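PDB 2YYS: proline iminopeptidase-related protein from Thermus thermophilus, which is of unknown function but, as an alpha/beta hydrolase of the peptidase S33 family, probably acts as a peptidase or related hydrolase. Local coordinates for residues Val108-Leu113 with Leu208-Tyr213; Val8-Ala13 with Thr85-Glu90; Asp59-Gly64 with Arg74-Asp79; Pro246-Pro251 with Phe269-Ala274. One frame throughout, in Å; residues are numbered along the deposited sequence.

Interaction 1 of 4, residues Val108-Leu113 with Leu208-Tyr213; sequences VALEVL and LDYTPY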
loop_
_atom_site.group_PDB
_atom_site.type_symbol
_atom_site.label_atom_id
_atom_site.label_comp_id
_atom_site.label_asym_id
_atom_site.label_seq_id
_atom_site.Cartn_x
_atom_site.Cartn_y
_atom_site.Cartn_z
ATOM N N VAL A 108 -4.050 5.235 -3.564
ATOM C CA VAL A 108 -3.370 5.606 -4.786
ATOM C C VAL A 108 -3.808 4.663 -5.907
ATOM O O VAL A 108 -4.119 5.115 -6.993
ATOM C CB VAL A 108 -1.827 5.595 -4.640
ATOM C CG1 VAL A 108 -1.164 6.003 -5.942
ATOM C CG2 VAL A 108 -1.383 6.530 -3.500
ATOM N N ALA A 109 -3.847 3.363 -5.636
ATOM C CA ALA A 109 -4.250 2.373 -6.639
ATOM C C ALA A 109 -5.686 2.582 -7.141
ATOM O O ALA A 109 -5.948 2.500 -8.328
ATOM C CB ALA A 109 -4.112 0.977 -6.076
ATOM N N LEU A 110 -6.603 2.848 -6.221
ATOM C CA LEU A 110 -7.998 3.090 -6.575
ATOM C C LEU A 110 -8.160 4.365 -7.395
ATOM O O LEU A 110 -8.935 4.390 -8.337
ATOM C CB LEU A 110 -8.870 3.140 -5.322
ATOM C CG LEU A 110 -8.951 1.768 -4.653
ATOM C CD1 LEU A 110 -9.317 1.890 -3.191
ATOM C CD2 LEU A 110 -9.939 0.880 -5.387
ATOM N N GLU A 111 -7.407 5.408 -7.060
ATOM C CA GLU A 111 -7.408 6.624 -7.864
ATOM C C GLU A 111 -6.769 6.418 -9.239
ATOM O O GLU A 111 -7.238 6.991 -10.220
ATOM C CB GLU A 111 -6.726 7.771 -7.127
ATOM C CG GLU A 111 -7.641 8.432 -6.121
ATOM C CD GLU A 111 -8.796 9.140 -6.804
ATOM O OE1 GLU A 111 -8.546 10.186 -7.452
ATOM O OE2 GLU A 111 -9.935 8.620 -6.728
ATOM N N VAL A 112 -5.720 5.601 -9.317
ATOM C CA VAL A 112 -5.138 5.244 -10.614
ATOM C C VAL A 112 -6.182 4.507 -11.465
ATOM O O VAL A 112 -6.381 4.839 -12.623
ATOM C CB VAL A 112 -3.864 4.390 -10.466
ATOM C CG1 VAL A 112 -3.486 3.735 -11.788
ATOM C CG2 VAL A 112 -2.706 5.228 -9.960
ATOM N N LEU A 113 -6.846 3.511 -10.894
ATOM C CA LEU A 113 -7.908 2.798 -11.613
ATOM C C LEU A 113 -9.027 3.729 -12.080
ATOM O O LEU A 113 -9.482 3.641 -13.211
ATOM C CB LEU A 113 -8.508 1.698 -10.747
ATOM C CG LEU A 113 -7.675 0.434 -10.568
ATOM C CD1 LEU A 113 -8.207 -0.346 -9.375
ATOM C CD2 LEU A 113 -7.699 -0.412 -11.809
ATOM N N LEU A 208 -8.950 12.341 5.780
ATOM C CA LEU A 208 -9.351 11.719 4.523
ATOM C C LEU A 208 -10.121 10.422 4.752
ATOM O O LEU A 208 -9.575 9.445 5.258
ATOM C CB LEU A 208 -8.149 11.451 3.613
ATOM C CG LEU A 208 -8.484 10.672 2.332
ATOM C CD1 LEU A 208 -9.450 11.459 1.421
ATOM C CD2 LEU A 208 -7.210 10.305 1.588
ATOM N N ASP A 209 -11.391 10.433 4.378
ATOM C CA ASP A 209 -12.176 9.220 4.265
ATOM C C ASP A 209 -12.537 8.994 2.804
ATOM O O ASP A 209 -13.472 9.589 2.288
ATOM C CB ASP A 209 -13.441 9.314 5.116
ATOM C CG ASP A 209 -14.290 8.069 5.033
ATOM O OD1 ASP A 209 -13.776 7.017 4.593
ATOM O OD2 ASP A 209 -15.485 8.049 5.391
ATOM N N TYR A 210 -11.787 8.111 2.151
ATOM C CA TYR A 210 -12.002 7.758 0.754
ATOM C C TYR A 210 -13.246 6.876 0.512
ATOM O O TYR A 210 -13.638 6.643 -0.641
ATOM C CB TYR A 210 -10.738 7.054 0.213
ATOM C CG TYR A 210 -10.700 6.921 -1.283
ATOM C CD1 TYR A 210 -10.491 8.033 -2.090
ATOM C CD2 TYR A 210 -10.912 5.694 -1.900
ATOM C CE1 TYR A 210 -10.469 7.926 -3.481
ATOM C CE2 TYR A 210 -10.905 5.575 -3.281
ATOM C CZ TYR A 210 -10.675 6.696 -4.068
ATOM O OH TYR A 210 -10.661 6.587 -5.439
ATOM N N THR A 211 -13.857 6.377 1.588
ATOM C CA THR A 211 -14.997 5.458 1.486
ATOM C C THR A 211 -16.074 5.825 0.456
ATOM O O THR A 211 -16.490 4.949 -0.308
ATOM C CB THR A 211 -15.678 5.273 2.848
ATOM O OG1 THR A 211 -14.727 4.833 3.821
ATOM C CG2 THR A 211 -16.710 4.157 2.797
ATOM N N PRO A 212 -16.559 7.066 0.430
ATOM C CA PRO A 212 -17.672 7.413 -0.479
ATOM C C PRO A 212 -17.330 7.278 -1.964
ATOM O O PRO A 212 -18.230 7.171 -2.782
ATOM C CB PRO A 212 -17.990 8.883 -0.139
ATOM C CG PRO A 212 -17.316 9.161 1.153
ATOM C CD PRO A 212 -16.125 8.233 1.219
ATOM N N TYR A 213 -16.044 7.270 -2.297
ATOM C CA TYR A 213 -15.597 7.183 -3.682
ATOM C C TYR A 213 -15.488 5.735 -4.154
ATOM O O TYR A 213 -15.293 5.483 -5.341
ATOM C CB TYR A 213 -14.290 7.974 -3.855
ATOM C CG TYR A 213 -14.424 9.385 -3.288
ATOM C CD1 TYR A 213 -15.306 10.306 -3.859
ATOM C CD2 TYR A 213 -13.715 9.783 -2.152
ATOM C CE1 TYR A 213 -15.461 11.604 -3.326
ATOM C CE2 TYR A 213 -13.862 11.078 -1.610
ATOM C CZ TYR A 213 -14.741 11.981 -2.207
ATOM O OH TYR A 213 -14.905 13.257 -1.689
#
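Tyr210 drives its ring end-on at helix 105-115 and meets two neighbouring residues there, Glu111 on its CE1 side and Leu110 on its CE2 side. The hydroxyl OH donates to Glu111 OE2 over only 2.5 Å, a short bond made to the anti lone pair, on the side away from the other oxygen. OE2 lies at the ring edge near its plane, while the carboxylate itself stands steeply to the ring, the two planes 76° apart. The bend at chi2 (-66°) turns the Glu111 carboxylate toward the hydroxyl, while its CG lies 3.6 Å from Tyr210 OH. On the other flank Leu110 CB sits obliquely to the ring, 3.8 Å from Tyr210 CE2. Tyr213 CB lies over one face of the ring, toward its rim; the backbone bond from Tyr213 N to Tyr210 O closes the turn between them. An Asx turn overlaps its start, Asp209 OD1 accepting from Thr211 N at 3.1 Å. A phenylalanine in place of Tyr210 would probably leave the buried Glu111 OE2 without its hydroxyl donor. Tyrosine thus suits a position needing both a greasy ring and one polar end. Glu111 OE2 also forms a salt bridge with Arg114 NE, and this positive partner probably favours the ionised carboxylate, whereas the Tyr210 bond joins the loop before strand 221-226 to the helix.

Interaction 2 of 4, residues Val8-Ala13 with Thr85-Glu90; sequences VPVGEA and TLLLAE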
loop_
_atom_site.group_PDB
_atom_site.type_symbol
_atom_site.label_atom_id
_atom_site.label_comp_id
_atom_site.label_asym_id
_atom_site.label_seq_id
_atom_site.Cartn_x
_atom_site.Cartn_y
_atom_site.Cartn_z
ATOM N N VAL A 8 14.548 7.119 -12.002
ATOM C CA VAL A 8 13.789 7.495 -13.184
ATOM C C VAL A 8 13.158 8.868 -12.953
ATOM O O VAL A 8 12.316 9.007 -12.067
ATOM C CB VAL A 8 12.678 6.472 -13.456
ATOM C CG1 VAL A 8 11.842 6.900 -14.632
ATOM C CG2 VAL A 8 13.277 5.085 -13.690
ATOM N N PRO A 9 13.559 9.873 -13.742
ATOM C CA PRO A 9 12.898 11.181 -13.708
ATOM C C PRO A 9 11.441 11.101 -14.145
ATOM O O PRO A 9 11.123 10.470 -15.149
ATOM C CB PRO A 9 13.707 12.028 -14.711
ATOM C CG PRO A 9 15.020 11.314 -14.858
ATOM C CD PRO A 9 14.680 9.856 -14.704
ATOM N N VAL A 10 10.584 11.751 -13.374
ATOM C CA VAL A 10 9.148 11.756 -13.596
ATOM C C VAL A 10 8.609 13.206 -13.736
ATOM O O VAL A 10 7.413 13.408 -13.884
ATOM C CB VAL A 10 8.473 10.904 -12.464
ATOM C CG1 VAL A 10 7.145 11.433 -12.011
ATOM C CG2 VAL A 10 8.334 9.451 -12.914
ATOM N N GLY A 11 9.502 14.201 -13.771
ATOM C CA GLY A 11 9.118 15.602 -13.885
ATOM C C GLY A 11 9.380 16.371 -12.604
ATOM O O GLY A 11 10.392 17.058 -12.467
ATOM N N GLU A 12 8.467 16.252 -11.650
ATOM C CA GLU A 12 8.638 16.910 -10.359
ATOM C C GLU A 12 9.583 16.145 -9.420
ATOM O O GLU A 12 10.041 16.710 -8.424
ATOM C CB GLU A 12 7.288 17.092 -9.663
ATOM C CG GLU A 12 6.226 17.812 -10.486
ATOM C CD GLU A 12 5.144 18.453 -9.620
ATOM O OE1 GLU A 12 4.337 17.722 -9.000
ATOM O OE2 GLU A 12 5.106 19.700 -9.552
ATOM N N ALA A 13 9.870 14.878 -9.728
ATOM C CA ALA A 13 10.620 14.001 -8.820
ATOM C C ALA A 13 11.461 12.981 -9.574
ATOM O O ALA A 13 11.207 12.725 -10.741
ATOM C CB ALA A 13 9.649 13.267 -7.903
ATOM N N THR A 85 2.577 7.590 -11.016
ATOM C CA THR A 85 2.513 6.187 -11.387
ATOM C C THR A 85 2.398 6.078 -12.910
ATOM O O THR A 85 3.096 5.288 -13.536
ATOM C CB THR A 85 1.342 5.494 -10.679
ATOM O OG1 THR A 85 1.467 5.666 -9.260
ATOM C CG2 THR A 85 1.396 3.990 -10.891
ATOM N N LEU A 86 1.524 6.886 -13.497
ATOM C CA LEU A 86 1.339 6.889 -14.949
ATOM C C LEU A 86 2.561 7.425 -15.670
ATOM O O LEU A 86 2.952 6.873 -16.685
ATOM C CB LEU A 86 0.116 7.708 -15.354
ATOM C CG LEU A 86 -1.179 6.915 -15.459
ATOM C CD1 LEU A 86 -1.111 5.894 -16.590
ATOM C CD2 LEU A 86 -1.529 6.231 -14.108
ATOM N N LEU A 87 3.166 8.489 -15.147
ATOM C CA LEU A 87 4.378 9.040 -15.760
ATOM C C LEU A 87 5.514 8.017 -15.719
ATOM O O LEU A 87 6.278 7.878 -16.672
ATOM C CB LEU A 87 4.776 10.356 -15.086
ATOM C CG LEU A 87 3.808 11.520 -15.348
ATOM C CD1 LEU A 87 4.111 12.708 -14.459
ATOM C CD2 LEU A 87 3.839 11.973 -16.827
ATOM N N LEU A 88 5.593 7.255 -14.634
ATOM C CA LEU A 88 6.611 6.223 -14.524
ATOM C C LEU A 88 6.363 5.150 -15.588
ATOM O O LEU A 88 7.287 4.715 -16.270
ATOM C CB LEU A 88 6.624 5.608 -13.117
ATOM C CG LEU A 88 7.604 4.445 -12.895
ATOM C CD1 LEU A 88 9.028 4.852 -13.249
ATOM C CD2 LEU A 88 7.538 3.925 -11.458
ATOM N N ALA A 89 5.107 4.721 -15.719
ATOM C CA ALA A 89 4.746 3.704 -16.713
ATOM C C ALA A 89 5.139 4.148 -18.126
ATOM O O ALA A 89 5.669 3.362 -18.911
ATOM C CB ALA A 89 3.253 3.394 -16.651
ATOM N N GLU A 90 4.904 5.420 -18.426
ATOM C CA GLU A 90 5.211 5.960 -19.747
ATOM C C GLU A 90 6.719 6.065 -19.951
ATOM O O GLU A 90 7.206 5.786 -21.035
ATOM C CB GLU A 90 4.496 7.296 -19.970
ATOM C CG GLU A 90 2.996 7.085 -20.219
ATOM C CD GLU A 90 2.136 8.336 -20.061
ATOM O OE1 GLU A 90 2.705 9.451 -19.908
ATOM O OE2 GLU A 90 0.880 8.195 -20.101
#
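Val10 spreads its two methyls over the backbone and side-chain roots of helix 78-91, CG1 lying 4.0 Å from Leu87 CB and CG2 3.9 Å from Leu88 N. A branched residue suits this seat, since each methyl takes a different helix residue. Leu87 answers with its tip: CD1 comes within 3.4 Å of Val10 O, passing from the exposed flank of the helix toward the turn. Deeper in, Val8 CG1 touches Leu88 CD1 at 3.7 Å, the two side chains crossing at about a right angle. With CG anti to its own backbone N (chi1 177°), the end of Leu88 comes nearer to Val8 than the direction of its CB alone would suggest. In this alpha/beta hydrolase fold, the contact seats the helix against the outer edge of the central sheet, where strands 3-9 and 14-20 run antiparallel; Val8 and Leu88 both also rest on Val17 of the second strand. An alanine in place of Val10 would probably open a gap beside Leu87 CB and Leu88 N, because its single methyl could not reach both. The tight connection between the strands is closed by Val10 N to Ala13 O at 2.9 Å, and Gly11 takes backbone angles there at which a beta-carbon would be jammed against the carbonyl oxygen of Val10. Leu88 extends the apolar patch inward to Val56, Phe58 and Phe29 of the neighbouring strands.

Interaction 3 of 4, residues Asp59-Gly64 with Arg74-Asp79; sequences DQRGSG and RLFTVD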
loop_
_atom_site.group_PDB
_atom_site.type_symbol
_atom_site.label_atom_id
_atom_site.label_comp_id
_atom_site.label_asym_id
_atom_site.label_seq_id
_atom_site.Cartn_x
_atom_site.Cartn_y
_atom_site.Cartn_z
ATOM N N ASP A 59 9.857 3.416 -5.006
ATOM C CA ASP A 59 9.614 4.254 -3.867
ATOM C C ASP A 59 9.020 5.554 -4.392
ATOM O O ASP A 59 9.523 6.141 -5.348
ATOM C CB ASP A 59 10.902 4.542 -3.101
ATOM C CG ASP A 59 11.459 3.332 -2.402
ATOM O OD1 ASP A 59 10.891 2.220 -2.532
ATOM O OD2 ASP A 59 12.488 3.407 -1.693
ATOM N N GLN A 60 7.971 6.008 -3.729
ATOM C CA GLN A 60 7.212 7.165 -4.144
ATOM C C GLN A 60 8.035 8.436 -3.949
ATOM O O GLN A 60 9.119 8.427 -3.337
ATOM C CB GLN A 60 5.872 7.217 -3.399
ATOM C CG GLN A 60 4.869 6.163 -3.911
ATOM C CD GLN A 60 3.923 5.635 -2.835
ATOM O OE1 GLN A 60 3.533 6.377 -1.936
ATOM N NE2 GLN A 60 3.560 4.354 -2.924
ATOM N N ARG A 61 7.524 9.512 -4.524
ATOM C CA ARG A 61 8.251 10.759 -4.615
ATOM C C ARG A 61 8.714 11.188 -3.230
ATOM O O ARG A 61 7.950 11.139 -2.265
ATOM C CB ARG A 61 7.396 11.839 -5.278
ATOM C CG ARG A 61 6.098 12.172 -4.544
ATOM C CD ARG A 61 5.483 13.479 -4.968
ATOM N NE ARG A 61 5.391 13.574 -6.419
ATOM C CZ ARG A 61 5.205 14.700 -7.109
ATOM N NH1 ARG A 61 5.132 14.659 -8.436
ATOM N NH2 ARG A 61 5.070 15.864 -6.486
ATOM N N GLY A 62 9.996 11.526 -3.133
ATOM C CA GLY A 62 10.592 11.994 -1.898
ATOM C C GLY A 62 10.743 10.963 -0.800
ATOM O O GLY A 62 11.292 11.265 0.256
ATOM N N SER A 63 10.291 9.743 -1.049
ATOM C CA SER A 63 10.171 8.736 -0.006
ATOM C C SER A 63 11.229 7.653 -0.132
ATOM O O SER A 63 11.616 7.274 -1.244
ATOM C CB SER A 63 8.782 8.084 -0.049
ATOM O OG SER A 63 7.760 9.054 -0.211
ATOM N N GLY A 64 11.662 7.130 1.013
ATOM C CA GLY A 64 12.575 6.003 1.043
ATOM C C GLY A 64 13.834 6.325 0.264
ATOM O O GLY A 64 14.494 7.315 0.552
ATOM N N ARG A 74 3.168 21.141 -0.958
ATOM C CA ARG A 74 2.226 21.017 -2.069
ATOM C C ARG A 74 2.610 19.924 -3.059
ATOM O O ARG A 74 1.817 19.552 -3.907
ATOM C CB ARG A 74 2.134 22.348 -2.824
ATOM C CG ARG A 74 1.631 23.513 -1.970
ATOM C CD ARG A 74 1.722 24.855 -2.673
ATOM N NE ARG A 74 3.105 25.139 -3.065
ATOM C CZ ARG A 74 3.484 26.095 -3.911
ATOM N NH1 ARG A 74 2.590 26.908 -4.474
ATOM N NH2 ARG A 74 4.774 26.242 -4.191
ATOM N N LEU A 75 3.837 19.429 -2.960
ATOM C CA LEU A 75 4.286 18.321 -3.789
ATOM C C LEU A 75 3.683 16.996 -3.344
ATOM O O LEU A 75 3.698 16.038 -4.103
ATOM C CB LEU A 75 5.814 18.223 -3.760
ATOM C CG LEU A 75 6.550 19.448 -4.315
ATOM C CD1 LEU A 75 8.034 19.381 -3.950
ATOM C CD2 LEU A 75 6.347 19.579 -5.826
ATOM N N PHE A 76 3.137 16.958 -2.129
ATOM C CA PHE A 76 2.715 15.718 -1.501
ATOM C C PHE A 76 1.201 15.608 -1.425
ATOM O O PHE A 76 0.584 15.995 -0.433
ATOM C CB PHE A 76 3.368 15.619 -0.131
ATOM C CG PHE A 76 4.845 15.449 -0.212
ATOM C CD1 PHE A 76 5.381 14.256 -0.693
ATOM C CD2 PHE A 76 5.702 16.484 0.130
ATOM C CE1 PHE A 76 6.738 14.085 -0.807
ATOM C CE2 PHE A 76 7.084 16.320 0.033
ATOM C CZ PHE A 76 7.606 15.123 -0.441
ATOM N N THR A 77 0.618 15.097 -2.511
ATOM C CA THR A 77 -0.821 14.882 -2.612
ATOM C C THR A 77 -1.078 13.517 -3.217
ATOM O O THR A 77 -0.209 12.934 -3.860
ATOM C CB THR A 77 -1.495 15.941 -3.508
ATOM O OG1 THR A 77 -0.964 15.857 -4.836
ATOM C CG2 THR A 77 -1.199 17.399 -3.040
ATOM N N VAL A 78 -2.287 13.017 -3.008
ATOM C CA VAL A 78 -2.740 11.790 -3.653
ATOM C C VAL A 78 -2.655 11.913 -5.175
ATOM O O VAL A 78 -2.161 11.008 -5.839
ATOM C CB VAL A 78 -4.182 11.433 -3.209
ATOM C CG1 VAL A 78 -4.762 10.299 -4.047
ATOM C CG2 VAL A 78 -4.178 11.026 -1.773
ATOM N N ASP A 79 -3.124 13.039 -5.716
ATOM C CA ASP A 79 -3.081 13.290 -7.158
ATOM C C ASP A 79 -1.668 13.140 -7.719
ATOM O O ASP A 79 -1.479 12.547 -8.763
ATOM C CB ASP A 79 -3.611 14.700 -7.493
ATOM C CG ASP A 79 -5.138 14.831 -7.327
ATOM O OD1 ASP A 79 -5.846 13.817 -7.130
ATOM O OD2 ASP A 79 -5.717 15.936 -7.384
#
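Arg61 and Phe76 bring together a type II beta turn, Gln60 to Ser63, and the segment that leads into helix 78-91 of the alpha/beta hydrolase fold. The tight part lies at the turn. Phe76 points the edge of its ring at the peptide, with CE1 3.5 Å from Arg61 O, and Pro196, Ala199 and Phe200 of helix 195-202 also touch the ring. Gly62 is well chosen: its phi is positive, and a beta-carbon there would come to 3.1 Å from Phe76 CZ.

Toward the partly exposed side chain of Leu75 the apolar packing is looser, Arg61 NH2 staying 3.7 Å from Leu75 CB. The firm link on this side is a hydrogen bond from Arg61 NH2 to Leu75 O, 2.8 Å long though bent to 132° at the hydrogen. The donor lies on a lone pair of the carbonyl, which in turn is tilted from the guanidinium plane. A bend at chi3 (49°) turns the arginine end to this carbonyl. Salt bridges to Asp84 and Glu12 give its charge two mates, a good reason for arginine with its several N-H groups. Inside the turn, Ser63 OG donates to Arg61 O at 2.9 Å, from above the carbonyl plane.

Interaction 4 of 4, residues Pro246-Pro251 with Phe269-Ala274; sequences PIRVLP and FKEALA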
loop_
_atom_site.group_PDB
_atom_site.type_symbol
_atom_site.label_atom_id
_atom_site.label_comp_id
_atom_site.label_asym_id
_atom_site.label_seq_id
_atom_site.Cartn_x
_atom_site.Cartn_y
_atom_site.Cartn_z
ATOM N N PRO A 246 -13.953 -9.679 -4.269
ATOM C CA PRO A 246 -13.694 -10.755 -3.315
ATOM C C PRO A 246 -12.690 -10.309 -2.241
ATOM O O PRO A 246 -11.763 -9.527 -2.497
ATOM C CB PRO A 246 -13.128 -11.874 -4.185
ATOM C CG PRO A 246 -13.638 -11.568 -5.575
ATOM C CD PRO A 246 -13.705 -10.087 -5.663
ATOM N N ILE A 247 -12.923 -10.778 -1.027
ATOM C CA ILE A 247 -12.037 -10.519 0.093
ATOM C C ILE A 247 -11.615 -11.850 0.692
ATOM O O ILE A 247 -12.426 -12.766 0.800
ATOM C CB ILE A 247 -12.711 -9.617 1.160
ATOM C CG1 ILE A 247 -11.709 -9.292 2.267
ATOM C CG2 ILE A 247 -14.033 -10.250 1.718
ATOM C CD1 ILE A 247 -12.137 -8.183 3.185
ATOM N N ARG A 248 -10.336 -11.948 1.047
ATOM C CA ARG A 248 -9.797 -13.078 1.787
ATOM C C ARG A 248 -9.169 -12.526 3.053
ATOM O O ARG A 248 -8.298 -11.659 2.994
ATOM C CB ARG A 248 -8.737 -13.819 0.971
ATOM C CG ARG A 248 -9.241 -14.409 -0.351
ATOM C CD ARG A 248 -10.265 -15.524 -0.184
ATOM N NE ARG A 248 -10.830 -15.948 -1.471
ATOM C CZ ARG A 248 -12.024 -15.588 -1.963
ATOM N NH1 ARG A 248 -12.832 -14.755 -1.309
ATOM N NH2 ARG A 248 -12.406 -16.061 -3.145
ATOM N N VAL A 249 -9.636 -13.031 4.187
ATOM C CA VAL A 249 -9.193 -12.630 5.514
ATOM C C VAL A 249 -8.358 -13.778 6.099
ATOM O O VAL A 249 -8.873 -14.861 6.324
ATOM C CB VAL A 249 -10.408 -12.329 6.421
ATOM C CG1 VAL A 249 -9.968 -11.772 7.754
ATOM C CG2 VAL A 249 -11.363 -11.340 5.730
ATOM N N LEU A 250 -7.069 -13.546 6.323
ATOM C CA LEU A 250 -6.169 -14.601 6.776
ATOM C C LEU A 250 -6.171 -14.634 8.292
ATOM O O LEU A 250 -5.848 -13.636 8.923
ATOM C CB LEU A 250 -4.736 -14.374 6.272
ATOM C CG LEU A 250 -4.542 -14.145 4.767
ATOM C CD1 LEU A 250 -3.071 -14.247 4.376
ATOM C CD2 LEU A 250 -5.373 -15.112 3.949
ATOM N N PRO A 251 -6.520 -15.779 8.883
ATOM C CA PRO A 251 -6.481 -15.918 10.346
ATOM C C PRO A 251 -5.090 -15.636 10.887
ATOM O O PRO A 251 -4.092 -15.935 10.215
ATOM C CB PRO A 251 -6.833 -17.399 10.598
ATOM C CG PRO A 251 -7.385 -17.934 9.322
ATOM C CD PRO A 251 -6.962 -17.015 8.205
ATOM N N PHE A 269 -2.883 -15.210 -2.372
ATOM C CA PHE A 269 -2.255 -14.295 -3.321
ATOM C C PHE A 269 -2.242 -14.905 -4.721
ATOM O O PHE A 269 -2.545 -14.214 -5.698
ATOM C CB PHE A 269 -0.843 -13.920 -2.863
ATOM C CG PHE A 269 -0.245 -12.750 -3.592
ATOM C CD1 PHE A 269 -0.934 -11.553 -3.711
ATOM C CD2 PHE A 269 1.022 -12.843 -4.149
ATOM C CE1 PHE A 269 -0.376 -10.476 -4.374
ATOM C CE2 PHE A 269 1.582 -11.763 -4.819
ATOM C CZ PHE A 269 0.884 -10.579 -4.923
ATOM N N LYS A 270 -1.932 -16.202 -4.806
ATOM C CA LYS A 270 -1.946 -16.916 -6.081
ATOM C C LYS A 270 -3.340 -16.935 -6.690
ATOM O O LYS A 270 -3.490 -16.806 -7.896
ATOM C CB LYS A 270 -1.429 -18.349 -5.924
ATOM C CG LYS A 270 0.101 -18.455 -5.836
ATOM C CD LYS A 270 0.551 -19.913 -5.687
ATOM C CE LYS A 270 1.783 -20.226 -6.524
ATOM N NZ LYS A 270 2.303 -21.600 -6.227
ATOM N N GLU A 271 -4.358 -17.091 -5.859
ATOM C CA GLU A 271 -5.734 -17.017 -6.324
ATOM C C GLU A 271 -6.025 -15.606 -6.873
ATOM O O GLU A 271 -6.592 -15.465 -7.949
ATOM C CB GLU A 271 -6.693 -17.392 -5.180
ATOM C CG GLU A 271 -8.169 -17.161 -5.467
ATOM C CD GLU A 271 -9.078 -17.536 -4.301
ATOM O OE1 GLU A 271 -8.758 -17.202 -3.131
ATOM O OE2 GLU A 271 -10.131 -18.163 -4.557
ATOM N N ALA A 272 -5.620 -14.572 -6.134
ATOM C CA ALA A 272 -5.828 -13.179 -6.554
ATOM C C ALA A 272 -5.144 -12.876 -7.899
ATOM O O ALA A 272 -5.733 -12.244 -8.769
ATOM C CB ALA A 272 -5.326 -12.213 -5.479
ATOM N N LEU A 273 -3.902 -13.330 -8.056
ATOM C CA LEU A 273 -3.161 -13.112 -9.294
ATOM C C LEU A 273 -3.842 -13.783 -10.481
ATOM O O LEU A 273 -3.950 -13.190 -11.539
ATOM C CB LEU A 273 -1.737 -13.640 -9.188
ATOM C CG LEU A 273 -0.797 -12.868 -8.275
ATOM C CD1 LEU A 273 0.417 -13.733 -8.009
ATOM C CD2 LEU A 273 -0.392 -11.521 -8.884
ATOM N N ALA A 274 -4.275 -15.029 -10.297
ATOM C CA ALA A 274 -4.970 -15.779 -11.344
ATOM C C ALA A 274 -6.264 -15.080 -11.763
ATOM O O ALA A 274 -6.602 -15.064 -12.939
ATOM C CB ALA A 274 -5.262 -17.219 -10.883
#
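Arg248 and Glu271 form a salt bridge between the last strand of the alpha/beta hydrolase sheet, 247-250, and helix 262-274 farther along the chain. Arg248 NE donates to Glu271 OE1 at 2.9 Å with an N-H...O angle of 159°; a second, weak bond runs from Arg248 NH2 to Glu271 OE2 at 3.4 Å. The oxygen OE1 lies at the guanidinium edge, near its plane, yet the donor meets it from above the carboxylate plane, so the two groups do not lie flat together but are turned 59° apart. Arginine can do this and still have NH1 to spare for its own strand, where it donates to Ile247 O at 2.9 Å. The glutamate reaches across because its chain is extended and CG lies anti to the backbone N (chi1 171°), carrying the carboxylate well off the helix.

Farther in, polar contact gives way to packing. Tyr222 of the adjoining parallel strand 221-226 is touched by Arg248, Glu271 and Ala272, the small alanine being consistent with close approach of helix and sheet. Phe269, Ala272 and Leu273 rest on Ile123 of strand 119-125. Within the helix, Leu273 CG sits above the centre of the Phe269 ring, 4.3 Å from its plane.

Interactions 2 and 4 join helices to the two edge strands of one mixed sheet, whereas 1 and 3 link helices and loops around it. Interaction 2 and interaction 3 are neighbours, their centres about 12 Å apart; both use helix 78-91, and in sequence interaction 3 falls between the two segments of interaction 2. The salt bridge of Glu12 with Arg61 joins them directly. Interaction 1 comes later in the chain and packs on both, Val112 against Leu86 and Glu111 against Val78, so helices 78-91 and 105-115 lie side by side. Interaction 4 comes last, about 30 Å from interaction 2 between centres. Both sheet edges are thus pinned to helices.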